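Local coordinates for hypothetical shikimate 5-dehydrogenase-like protein HI0607 (Haemophilus influenzae, PDB 1NPY) that oxidises shikimate to 3-dehydroshikimate with NADP(+) in vitro, though so weakly that shikimate may not be its biological substrate, at residues A[111-125]-A[137-149]. Residues are numbered along the deposited sequence; the frame is centred on the assembly and turned at random.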
ATOM      1  N   ILE A 111      -6.497   1.401  -9.803  1.00 11.30           N
ATOM      2  CA  ILE A 111      -7.064   2.482 -10.603  1.00 13.49           C
ATOM      3  C   ILE A 111      -7.450   1.884 -11.950  1.00 14.92           C
ATOM      4  O   ILE A 111      -8.548   2.097 -12.462  1.00 14.61           O
ATOM      5  CB  ILE A 111      -6.061   3.655 -10.752  1.00 13.85           C
ATOM      6  CG1 ILE A 111      -6.037   4.455  -9.442  1.00 12.83           C
ATOM      7  CG2 ILE A 111      -6.430   4.604 -11.881  1.00 17.58           C
ATOM      8  CD1 ILE A 111      -4.850   5.428  -9.327  1.00 14.46           C
ATOM      9  N   GLU A 112      -6.527   1.121 -12.522  1.00 14.61           N
ATOM     10  CA  GLU A 112      -6.794   0.437 -13.782  1.00 17.51           C
ATOM     11  C   GLU A 112      -7.900  -0.611 -13.665  1.00 16.98           C
ATOM     12  O   GLU A 112      -8.836  -0.651 -14.466  1.00 17.33           O
ATOM     13  CB  GLU A 112      -5.508  -0.206 -14.296  1.00 18.60           C
ATOM     14  CG  GLU A 112      -5.740  -0.899 -15.632  1.00 23.17           C
ATOM     15  CD  GLU A 112      -4.447  -1.292 -16.315  1.00 31.60           C
ATOM     16  OE1 GLU A 112      -4.096  -2.491 -16.263  1.00 37.04           O
ATOM     17  OE2 GLU A 112      -3.804  -0.406 -16.919  1.00 37.85           O
ATOM     18  N   LYS A 113      -7.806  -1.472 -12.659  1.00 16.66           N
ATOM     19  CA  LYS A 113      -8.774  -2.545 -12.481  1.00 16.81           C
ATOM     20  C   LYS A 113     -10.212  -2.049 -12.426  1.00 16.68           C
ATOM     21  O   LYS A 113     -11.108  -2.616 -13.043  1.00 16.98           O
ATOM     22  CB  LYS A 113      -8.470  -3.324 -11.206  1.00 17.72           C
ATOM     23  CG  LYS A 113      -9.461  -4.441 -10.988  1.00 22.47           C
ATOM     24  CD  LYS A 113      -9.041  -5.348  -9.847  1.00 26.50           C
ATOM     25  CE  LYS A 113     -10.180  -6.292  -9.495  1.00 30.68           C
ATOM     26  NZ  LYS A 113      -9.609  -7.418  -8.708  1.00 32.98           N
ATOM     27  N   TYR A 114     -10.427  -0.962 -11.706  1.00 15.51           N
ATOM     28  CA  TYR A 114     -11.749  -0.371 -11.536  1.00 15.83           C
ATOM     29  C   TYR A 114     -12.100   0.625 -12.651  1.00 15.82           C
ATOM     30  O   TYR A 114     -13.135   1.303 -12.600  1.00 15.45           O
ATOM     31  CB  TYR A 114     -11.832   0.259 -10.144  1.00 16.33           C
ATOM     32  CG  TYR A 114     -12.073  -0.756  -9.046  1.00 16.26           C
ATOM     33  CD1 TYR A 114     -13.365  -1.155  -8.737  1.00 19.73           C
ATOM     34  CD2 TYR A 114     -11.013  -1.372  -8.394  1.00 16.13           C
ATOM     35  CE1 TYR A 114     -13.608  -2.102  -7.767  1.00 21.87           C
ATOM     36  CE2 TYR A 114     -11.234  -2.325  -7.438  1.00 17.21           C
ATOM     37  CZ  TYR A 114     -12.537  -2.675  -7.122  1.00 21.06           C
ATOM     38  OH  TYR A 114     -12.792  -3.627  -6.169  1.00 23.05           O
ATOM     39  N   HIS A 115     -11.243   0.722 -13.660  1.00 15.98           N
ATOM     40  CA  HIS A 115     -11.446   1.617 -14.803  1.00 18.67           C
ATOM     41  C   HIS A 115     -11.804   3.032 -14.370  1.00 17.44           C
ATOM     42  O   HIS A 115     -12.762   3.652 -14.855  1.00 17.92           O
ATOM     43  CB  HIS A 115     -12.522   1.050 -15.720  1.00 19.68           C
ATOM     44  CG  HIS A 115     -12.291  -0.374 -16.108  1.00 25.69           C
ATOM     45  ND1 HIS A 115     -11.207  -0.773 -16.860  1.00 32.41           N
ATOM     46  CD2 HIS A 115     -13.029  -1.485 -15.881  1.00 30.94           C
ATOM     47  CE1 HIS A 115     -11.277  -2.075 -17.065  1.00 30.82           C
ATOM     48  NE2 HIS A 115     -12.371  -2.531 -16.481  1.00 31.98           N
ATOM     49  N   LEU A 116     -11.045   3.562 -13.418  1.00 15.81           N
ATOM     50  CA  LEU A 116     -11.346   4.906 -12.951  1.00 15.88           C
ATOM     51  C   LEU A 116     -11.014   5.848 -14.099  1.00 16.06           C
ATOM     52  O   LEU A 116     -10.030   5.651 -14.803  1.00 16.85           O
ATOM     53  CB  LEU A 116     -10.524   5.289 -11.716  1.00 15.77           C
ATOM     54  CG  LEU A 116     -10.778   4.331 -10.550  1.00 14.24           C
ATOM     55  CD1 LEU A 116     -10.146   4.862  -9.285  1.00 12.60           C
ATOM     56  CD2 LEU A 116     -12.272   4.078 -10.290  1.00 16.30           C
ATOM     57  N   ASN A 117     -11.841   6.876 -14.236  1.00 17.43           N
ATOM     58  CA  ASN A 117     -11.840   7.824 -15.350  1.00 18.62           C
ATOM     59  C   ASN A 117     -10.872   8.964 -15.040  1.00 17.59           C
ATOM     60  O   ASN A 117     -11.125   9.745 -14.111  1.00 16.87           O
ATOM     61  CB  ASN A 117     -13.271   8.361 -15.407  1.00 19.86           C
ATOM     62  CG  ASN A 117     -13.505   9.375 -16.508  1.00 24.10           C
ATOM     63  OD1 ASN A 117     -14.640   9.831 -16.684  1.00 34.41           O
ATOM     64  ND2 ASN A 117     -12.466   9.712 -17.254  1.00 24.28           N
ATOM     65  N   LYS A 118      -9.759   9.060 -15.767  1.00 16.70           N
ATOM     66  CA  LYS A 118      -8.765  10.101 -15.502  1.00 18.03           C
ATOM     67  C   LYS A 118      -9.298  11.532 -15.622  1.00 18.11           C
ATOM     68  O   LYS A 118      -8.660  12.464 -15.150  1.00 18.64           O
ATOM     69  CB  LYS A 118      -7.517   9.944 -16.381  1.00 19.04           C
ATOM     70  CG  LYS A 118      -7.759  10.223 -17.867  1.00 21.39           C
ATOM     71  CD  LYS A 118      -6.504  10.126 -18.696  1.00 26.28           C
ATOM     72  CE  LYS A 118      -6.687  10.734 -20.093  1.00 29.59           C
ATOM     73  NZ  LYS A 118      -7.397  12.055 -20.193  1.00 32.00           N
ATOM     74  N   ASN A 119     -10.463  11.710 -16.234  1.00 18.36           N
ATOM     75  CA  ASN A 119     -11.071  13.031 -16.325  1.00 18.90           C
ATOM     76  C   ASN A 119     -11.904  13.389 -15.104  1.00 18.16           C
ATOM     77  O   ASN A 119     -12.400  14.509 -14.965  1.00 19.97           O
ATOM     78  CB  ASN A 119     -11.946  13.094 -17.575  1.00 19.96           C
ATOM     79  CG  ASN A 119     -11.117  12.998 -18.836  1.00 20.97           C
ATOM     80  OD1 ASN A 119     -10.096  13.676 -18.946  1.00 24.81           O
ATOM     81  ND2 ASN A 119     -11.522  12.138 -19.768  1.00 29.65           N
ATOM     82  N   ALA A 120     -12.093  12.429 -14.207  1.00 18.68           N
ATOM     83  CA  ALA A 120     -12.892  12.647 -13.006  1.00 17.46           C
ATOM     84  C   ALA A 120     -12.132  13.471 -11.972  1.00 18.41           C
ATOM     85  O   ALA A 120     -10.908  13.393 -11.881  1.00 17.84           O
ATOM     86  CB  ALA A 120     -13.279  11.307 -12.419  1.00 19.04           C
ATOM     87  N   LYS A 121     -12.883  14.193 -11.146  1.00 17.06           N
ATOM     88  CA  LYS A 121     -12.352  14.993 -10.054  1.00 16.89           C
ATOM     89  C   LYS A 121     -12.131  14.104  -8.828  1.00 16.03           C
ATOM     90  O   LYS A 121     -13.026  13.337  -8.441  1.00 14.16           O
ATOM     91  CB  LYS A 121     -13.309  16.127  -9.708  1.00 17.72           C
ATOM     92  CG  LYS A 121     -13.345  17.266 -10.730  1.00 21.43           C
ATOM     93  CD  LYS A 121     -14.566  18.157 -10.550  1.00 25.41           C
ATOM     94  CE  LYS A 121     -14.568  18.818  -9.188  1.00 28.90           C
ATOM     95  NZ  LYS A 121     -15.567  19.918  -9.030  1.00 31.26           N
ATOM     96  N   VAL A 122     -10.904  14.139  -8.315  1.00 14.88           N
ATOM     97  CA  VAL A 122     -10.501  13.336  -7.155  1.00 13.93           C
ATOM     98  C   VAL A 122     -10.256  14.239  -5.941  1.00 13.61           C
ATOM     99  O   VAL A 122      -9.665  15.299  -6.072  1.00 14.16           O
ATOM    100  CB  VAL A 122      -9.189  12.583  -7.446  1.00 13.86           C
ATOM    101  CG1 VAL A 122      -8.806  11.670  -6.279  1.00 14.21           C
ATOM    102  CG2 VAL A 122      -9.363  11.766  -8.724  1.00 13.90           C
ATOM    103  N   ILE A 123     -10.697  13.821  -4.754  1.00 12.84           N
ATOM    104  CA  ILE A 123     -10.244  14.410  -3.499  1.00 12.43           C
ATOM    105  C   ILE A 123      -9.646  13.336  -2.615  1.00 11.93           C
ATOM    106  O   ILE A 123     -10.277  12.306  -2.379  1.00 10.90           O
ATOM    107  CB  ILE A 123     -11.379  15.160  -2.758  1.00 12.17           C
ATOM    108  CG1 ILE A 123     -11.866  16.345  -3.590  1.00 13.68           C
ATOM    109  CG2 ILE A 123     -10.909  15.599  -1.365  1.00 14.59           C
ATOM    110  CD1 ILE A 123     -12.965  17.123  -2.844  1.00 14.95           C
ATOM    111  N   VAL A 124      -8.402  13.550  -2.194  1.00 12.26           N
ATOM    112  CA  VAL A 124      -7.712  12.712  -1.226  1.00 12.20           C
ATOM    113  C   VAL A 124      -7.772  13.370   0.157  1.00 12.83           C
ATOM    114  O   VAL A 124      -7.333  14.509   0.321  1.00 12.69           O
ATOM    115  CB  VAL A 124      -6.236  12.487  -1.626  1.00 13.27           C
ATOM    116  CG1 VAL A 124      -5.516  11.694  -0.564  1.00 14.30           C
ATOM    117  CG2 VAL A 124      -6.111  11.767  -2.974  1.00 13.79           C
ATOM    118  N   HIS A 125      -8.372  12.696   1.134  1.00 12.69           N
ATOM    119  CA  HIS A 125      -8.382  13.153   2.513  1.00 12.78           C
ATOM    120  C   HIS A 125      -7.206  12.500   3.224  1.00 13.21           C
ATOM    121  O   HIS A 125      -7.180  11.297   3.462  1.00 14.65           O
ATOM    122  CB  HIS A 125      -9.711  12.788   3.181  1.00 12.01           C
ATOM    123  CG  HIS A 125      -9.926  13.413   4.525  1.00 14.09           C
ATOM    124  ND1 HIS A 125     -11.072  13.193   5.261  1.00 14.81           N
ATOM    125  CD2 HIS A 125      -9.203  14.318   5.223  1.00 17.53           C
ATOM    126  CE1 HIS A 125     -11.026  13.907   6.373  1.00 14.36           C
ATOM    127  NE2 HIS A 125      -9.895  14.593   6.379  1.00 14.21           N
ATOM    128  N   ALA A 137       0.246   7.797  -7.652  1.00 11.54           N
ATOM    129  CA  ALA A 137      -0.393   6.819  -8.518  1.00 12.05           C
ATOM    130  C   ALA A 137      -1.443   7.467  -9.407  1.00 12.10           C
ATOM    131  O   ALA A 137      -1.541   7.160 -10.602  1.00 13.01           O
ATOM    132  CB  ALA A 137      -0.966   5.656  -7.723  1.00 11.20           C
ATOM    133  N   PHE A 138      -2.227   8.373  -8.828  1.00 11.71           N
ATOM    134  CA  PHE A 138      -3.191   9.100  -9.655  1.00 11.60           C
ATOM    135  C   PHE A 138      -2.494   9.978 -10.683  1.00 12.79           C
ATOM    136  O   PHE A 138      -2.900  10.012 -11.843  1.00 13.10           O
ATOM    137  CB  PHE A 138      -4.182   9.879  -8.792  1.00 11.97           C
ATOM    138  CG  PHE A 138      -5.334   9.039  -8.309  1.00 13.14           C
ATOM    139  CD1 PHE A 138      -6.404   8.760  -9.139  1.00 13.36           C
ATOM    140  CD2 PHE A 138      -5.338   8.516  -7.023  1.00 12.92           C
ATOM    141  CE1 PHE A 138      -7.449   7.992  -8.726  1.00 12.13           C
ATOM    142  CE2 PHE A 138      -6.404   7.769  -6.585  1.00 11.40           C
ATOM    143  CZ  PHE A 138      -7.460   7.493  -7.435  1.00 12.12           C
ATOM    144  N   LYS A 139      -1.416  10.639 -10.291  1.00 13.01           N
ATOM    145  CA  LYS A 139      -0.745  11.590 -11.166  1.00 14.29           C
ATOM    146  C   LYS A 139      -0.164  10.805 -12.325  1.00 15.56           C
ATOM    147  O   LYS A 139      -0.312  11.202 -13.487  1.00 15.25           O
ATOM    148  CB  LYS A 139       0.385  12.297 -10.417  1.00 15.42           C
ATOM    149  CG  LYS A 139       1.174  13.326 -11.238  1.00 18.15           C
ATOM    150  CD  LYS A 139       0.304  14.547 -11.471  1.00 22.23           C
ATOM    151  CE  LYS A 139       1.044  15.617 -12.285  1.00 26.10           C
ATOM    152  NZ  LYS A 139       2.127  14.971 -13.077  1.00 33.82           N
ATOM    153  N   ASN A 140       0.494   9.688 -12.022  1.00 15.15           N
ATOM    154  CA  ASN A 140       1.153   8.961 -13.100  1.00 16.60           C
ATOM    155  C   ASN A 140       0.189   8.127 -13.930  1.00 16.44           C
ATOM    156  O   ASN A 140       0.570   7.568 -14.952  1.00 18.49           O
ATOM    157  CB  ASN A 140       2.295   8.122 -12.539  1.00 16.94           C
ATOM    158  CG  ASN A 140       3.391   8.986 -11.975  1.00 19.49           C
ATOM    159  OD1 ASN A 140       3.500  10.170 -12.311  1.00 19.46           O
ATOM    160  ND2 ASN A 140       4.174   8.428 -11.063  1.00 21.63           N
ATOM    161  N   SER A 141      -1.068   8.048 -13.501  1.00 15.49           N
ATOM    162  CA  SER A 141      -2.148   7.472 -14.290  1.00 14.99           C
ATOM    163  C   SER A 141      -2.887   8.509 -15.137  1.00 14.36           C
ATOM    164  O   SER A 141      -3.936   8.201 -15.715  1.00 15.17           O
ATOM    165  CB  SER A 141      -3.127   6.762 -13.347  1.00 15.59           C
ATOM    166  OG  SER A 141      -2.488   5.652 -12.723  1.00 15.60           O
ATOM    167  N   GLY A 142      -2.433   9.757 -15.091  1.00 14.16           N
ATOM    168  CA  GLY A 142      -2.942  10.800 -15.967  1.00 15.05           C
ATOM    169  C   GLY A 142      -4.068  11.650 -15.418  1.00 15.02           C
ATOM    170  O   GLY A 142      -4.750  12.363 -16.169  1.00 15.61           O
ATOM    171  N   PHE A 143      -4.269  11.602 -14.103  1.00 13.64           N
ATOM    172  CA  PHE A 143      -5.336  12.391 -13.490  1.00 15.34           C
ATOM    173  C   PHE A 143      -4.772  13.768 -13.228  1.00 16.00           C
ATOM    174  O   PHE A 143      -3.735  13.917 -12.565  1.00 18.61           O
ATOM    175  CB  PHE A 143      -5.812  11.783 -12.159  1.00 13.78           C
ATOM    176  CG  PHE A 143      -6.647  10.549 -12.320  1.00 11.99           C
ATOM    177  CD1 PHE A 143      -7.950  10.538 -11.855  1.00 13.74           C
ATOM    178  CD2 PHE A 143      -6.133   9.386 -12.870  1.00 11.29           C
ATOM    179  CE1 PHE A 143      -8.727   9.397 -12.001  1.00 12.41           C
ATOM    180  CE2 PHE A 143      -6.911   8.249 -13.045  1.00 13.72           C
ATOM    181  CZ  PHE A 143      -8.208   8.243 -12.566  1.00 11.84           C
ATOM    182  N   GLU A 144      -5.442  14.773 -13.785  1.00 17.59           N
ATOM    183  CA  GLU A 144      -5.019  16.147 -13.563  1.00 17.72           C
ATOM    184  C   GLU A 144      -5.903  16.864 -12.549  1.00 16.99           C
ATOM    185  O   GLU A 144      -5.504  17.906 -12.040  1.00 16.81           O
ATOM    186  CB  GLU A 144      -4.940  16.890 -14.905  1.00 20.28           C
ATOM    187  CG  GLU A 144      -3.934  16.302 -15.885  1.00 23.49           C
ATOM    188  CD  GLU A 144      -2.475  16.418 -15.455  1.00 33.22           C
ATOM    189  OE1 GLU A 144      -1.608  16.111 -16.305  1.00 40.50           O
ATOM    190  OE2 GLU A 144      -2.138  16.783 -14.299  1.00 37.89           O
ATOM    191  N   LYS A 145      -7.060  16.311 -12.193  1.00 15.33           N
ATOM    192  CA  LYS A 145      -7.977  17.056 -11.347  1.00 16.51           C
ATOM    193  C   LYS A 145      -8.055  16.379  -9.988  1.00 15.63           C
ATOM    194  O   LYS A 145      -8.904  15.516  -9.778  1.00 14.23           O
ATOM    195  CB  LYS A 145      -9.342  17.171 -12.005  1.00 17.30           C
ATOM    196  CG  LYS A 145      -9.212  18.015 -13.266  1.00 22.94           C
ATOM    197  CD  LYS A 145     -10.491  18.643 -13.782  1.00 29.86           C
ATOM    198  CE  LYS A 145     -10.286  19.078 -15.231  1.00 32.67           C
ATOM    199  NZ  LYS A 145      -8.837  19.176 -15.629  1.00 38.65           N
ATOM    200  N   LEU A 146      -7.139  16.762  -9.109  1.00 13.93           N
ATOM    201  CA  LEU A 146      -7.039  16.169  -7.777  1.00 13.76           C
ATOM    202  C   LEU A 146      -6.732  17.233  -6.736  1.00 14.22           C
ATOM    203  O   LEU A 146      -5.939  18.153  -6.956  1.00 15.20           O
ATOM    204  CB  LEU A 146      -5.984  15.053  -7.769  1.00 13.50           C
ATOM    205  CG  LEU A 146      -5.850  14.203  -6.502  1.00 11.26           C
ATOM    206  CD1 LEU A 146      -5.340  12.814  -6.883  1.00 14.59           C
ATOM    207  CD2 LEU A 146      -4.950  14.792  -5.423  1.00 10.83           C
ATOM    208  N   LYS A 147      -7.410  17.146  -5.598  1.00 14.11           N
ATOM    209  CA  LYS A 147      -7.173  18.084  -4.512  1.00 15.07           C
ATOM    210  C   LYS A 147      -6.840  17.258  -3.274  1.00 15.34           C
ATOM    211  O   LYS A 147      -7.430  16.197  -3.056  1.00 15.19           O
ATOM    212  CB  LYS A 147      -8.401  18.965  -4.278  1.00 16.08           C
ATOM    213  CG  LYS A 147      -8.795  19.786  -5.486  1.00 17.63           C
ATOM    214  CD  LYS A 147     -10.073  20.573  -5.233  1.00 21.00           C
ATOM    215  CE  LYS A 147     -10.644  21.175  -6.502  1.00 25.10           C
ATOM    216  NZ  LYS A 147     -12.001  21.762  -6.292  1.00 29.92           N
ATOM    217  N   ILE A 148      -5.927  17.772  -2.459  1.00 14.89           N
ATOM    218  CA  ILE A 148      -5.544  17.133  -1.209  1.00 15.38           C
ATOM    219  C   ILE A 148      -6.215  17.934  -0.108  1.00 15.50           C
ATOM    220  O   ILE A 148      -5.983  19.137   0.013  1.00 16.84           O
ATOM    221  CB  ILE A 148      -4.012  17.085  -1.049  1.00 15.38           C
ATOM    222  CG1 ILE A 148      -3.416  16.031  -1.993  1.00 18.66           C
ATOM    223  CG2 ILE A 148      -3.654  16.648   0.380  1.00 16.35           C
ATOM    224  CD1 ILE A 148      -2.685  16.563  -3.184  1.00 21.25           C
ATOM    225  N   TYR A 149      -7.111  17.269   0.615  1.00 14.58           N
ATOM    226  CA  TYR A 149      -7.792  17.789   1.789  1.00 15.77           C
ATOM    227  C   TYR A 149      -7.147  17.239   3.051  1.00 15.04           C
ATOM    228  O   TYR A 149      -7.158  16.037   3.295  1.00 14.73           O
ATOM    229  CB  TYR A 149      -9.257  17.328   1.709  1.00 15.24           C
ATOM    230  CG  TYR A 149     -10.115  17.579   2.929  1.00 18.52           C
ATOM    231  CD1 TYR A 149     -10.032  18.766   3.637  1.00 23.48           C
ATOM    232  CD2 TYR A 149     -11.035  16.618   3.344  1.00 22.14           C
ATOM    233  CE1 TYR A 149     -10.832  18.984   4.757  1.00 28.46           C
ATOM    234  CE2 TYR A 149     -11.833  16.823   4.457  1.00 25.82           C
ATOM    235  CZ  TYR A 149     -11.724  18.001   5.155  1.00 28.91           C
ATOM    236  OH  TYR A 149     -12.525  18.224   6.248  1.00 34.90           O
TER
HETATM  237  O   HOH W   1      -8.412  13.887 -12.891  1.00 16.19           O
HETATM  238  O   HOH W   2      -7.291  14.717 -16.021  1.00 21.51           O
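From V122 to H125 and from L146 to Y149 the backbones run parallel as neighbouring strands, their axes 4.7 Å apart, joined by four hydrogen bonds in which V122 and V124 each give an N-H and accept one at their carbonyl. This is a worked example of the beta-alpha-beta crossover that opens a Rossmann-type nucleotide-binding domain: the connecting helix 131-140 packs, through F138, on the face that carries V122 and L146. On that face V122 CG1 meets L146 CD1 at 3.7 Å.

Ahead of the strands' N-terminal ends, apolar groups are layered over two rings. I111 CD1, at the end of helix 102-113, sits 3.5 Å from the centroid of the F138 ring, almost on its normal. F143, just past the Schellman turn at G142, is packed on both faces: F138 CD1 lies over the centre of one, and K118 CA over the other, 3.4 Å from the ring centroid. F143 CG lies anti to the carbonyl carbon (chi1 -74°), and the ring thereby reaches V122 CG2, 3.6 Å from F143 CD1. I178 of strand 178-181, flanking 122-125, also touches F143. A water ties the two approaches together, lying 2.7 Å from both K118 O and A120 O and accepting from K145 N.

At the C-terminal end H125 and Y149 extend side by side, next to the glycine-rich turn where G126 probably binds NADP(+), as in relatives. H125 ND1 is held by the carbonyl of A197, and the imidazole forms an offset stack with the phenol, planes 25° apart, bringing Y149 CE2 to 3.5 Å from H125 NE2.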